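Local coordinates for dTDP Sugar Isomerase (Desulfovibrio desulfuricans subsp. desulfuricans str. G20, PDB 3EJK), which probably epimerises dTDP-4-dehydro-6-deoxy-glucose at its C3' and C5' positions to give dTDP-4-dehydro-rhamnose, at residues M41-L44 and D45-Q48. Sequence-based numbering, arbitrary orientation.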
loop_
_atom_site.group_PDB
_atom_site.type_symbol
_atom_site.label_atom_id
_atom_site.label_comp_id
_atom_site.label_asym_id
_atom_site.label_seq_id
_atom_site.Cartn_x
_atom_site.Cartn_y
_atom_site.Cartn_z
HETATM N N MSE A 41 4.374 0.639 -7.281
HETATM C CA MSE A 41 5.118 -0.169 -6.334
HETATM C C MSE A 41 5.734 -1.413 -6.984
HETATM O O MSE A 41 6.966 -1.560 -7.066
HETATM C CB MSE A 41 4.271 -0.585 -5.135
HETATM C CG MSE A 41 5.147 -1.223 -4.099
HETATM SE SE MSE A 41 4.246 -1.787 -2.501
HETATM C CE MSE A 41 5.817 -2.500 -1.476
ATOM N N LEU A 42 4.864 -2.299 -7.453
ATOM C CA LEU A 42 5.334 -3.557 -8.029
ATOM C C LEU A 42 4.350 -4.184 -8.990
ATOM O O LEU A 42 3.137 -4.131 -8.798
ATOM C CB LEU A 42 5.609 -4.537 -6.873
ATOM C CG LEU A 42 6.551 -5.725 -6.999
ATOM C CD1 LEU A 42 7.966 -5.284 -7.404
ATOM C CD2 LEU A 42 6.527 -6.450 -5.640
ATOM N N ARG A 43 4.918 -4.742 -10.045
ATOM C CA ARG A 43 4.177 -5.490 -11.051
ATOM C C ARG A 43 4.746 -6.894 -11.157
ATOM O O ARG A 43 5.873 -7.167 -10.739
ATOM C CB ARG A 43 4.283 -4.859 -12.433
ATOM C CG ARG A 43 3.447 -3.648 -12.667
ATOM C CD ARG A 43 3.981 -2.962 -13.894
ATOM N NE ARG A 43 3.889 -3.768 -15.112
ATOM C CZ ARG A 43 2.934 -3.603 -16.029
ATOM N NH1 ARG A 43 2.010 -2.683 -15.844
ATOM N NH2 ARG A 43 2.892 -4.346 -17.130
ATOM N N LEU A 44 3.966 -7.746 -11.804
ATOM C CA LEU A 44 4.330 -9.157 -12.010
ATOM C C LEU A 44 5.560 -9.290 -12.894
ATOM O O LEU A 44 6.334 -10.230 -12.787
ATOM C CB LEU A 44 3.165 -9.929 -12.644
ATOM C CG LEU A 44 3.466 -11.348 -13.113
ATOM C CD1 LEU A 44 3.989 -12.223 -11.982
ATOM C CD2 LEU A 44 2.216 -11.940 -13.731
ATOM N N ASP A 45 5.711 -8.330 -13.772
ATOM C CA ASP A 45 6.822 -8.322 -14.715
ATOM C C ASP A 45 7.940 -7.411 -14.249
ATOM O O ASP A 45 8.960 -7.281 -14.902
ATOM C CB ASP A 45 6.355 -7.977 -16.128
ATOM C CG ASP A 45 5.431 -6.779 -16.170
ATOM O OD1 ASP A 45 5.407 -6.001 -15.194
ATOM O OD2 ASP A 45 4.716 -6.630 -17.177
ATOM N N SER A 46 7.763 -6.818 -13.076
ATOM C CA SER A 46 8.788 -5.909 -12.537
ATOM C C SER A 46 10.074 -6.688 -12.368
ATOM O O SER A 46 10.054 -7.828 -11.917
ATOM C CB SER A 46 8.409 -5.312 -11.173
ATOM O OG SER A 46 7.317 -4.414 -11.260
ATOM N N PRO A 47 11.203 -6.077 -12.718
ATOM C CA PRO A 47 12.425 -6.839 -12.536
ATOM C C PRO A 47 12.650 -7.186 -11.072
ATOM O O PRO A 47 13.358 -8.139 -10.754
ATOM C CB PRO A 47 13.517 -5.897 -13.060
ATOM C CG PRO A 47 12.807 -4.880 -13.901
ATOM C CD PRO A 47 11.435 -4.756 -13.323
ATOM N N GLN A 48 11.980 -6.447 -10.198
ATOM C CA GLN A 48 12.191 -6.588 -8.762
ATOM C C GLN A 48 11.227 -7.559 -8.126
ATOM O O GLN A 48 11.332 -7.878 -6.944
ATOM C CB GLN A 48 12.112 -5.234 -8.049
ATOM C CG GLN A 48 13.160 -4.231 -8.489
ATOM C CD GLN A 48 12.884 -3.611 -9.850
ATOM O OE1 GLN A 48 11.745 -3.631 -10.349
ATOM N NE2 GLN A 48 13.933 -3.025 -10.455
#
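A type I beta turn from Arg43 to Ser46 ends strand 38-43; the backbone hydrogen bond from Ser46 N to Arg43 O (3.0 Å) closes the turn. The Ser46 side chain ties the same two residues a second time: with OG beside its own backbone N (chi1 -68°), the hydroxyl oxygen accepts a hydrogen bond from Arg43 N at 2.7 Å. Arg43 and Asp45 also form a side-on, two-pronged salt bridge. Arg43 NE donates to Asp45 OD1 at 2.7 Å and Arg43 NH2 to Asp45 OD2 at 2.9 Å, both nearly straight and each using the syn lone pair of its oxygen. Guanidinium and carboxylate lie only 11° from coplanar, and the double grip should fix the rotation of both groups. A bend at chi3 (62°) turns the arginine's NE edge back to the carboxylate. Leu42 CD1, meanwhile, packs on Ser46 CB (3.8 Å) and approaches Gln48 CB. The turn lies at the surface of the chain and starts the loop to strand 54-60. Leu42 and Gln48 both rest on Leu115 of strand 114-118, while Arg43 NH1 is hydrogen-bonded to His144 O of the second subunit, where Leu42 and Arg43 pair antiparallel with one of its strands and carry the sheet across the interface.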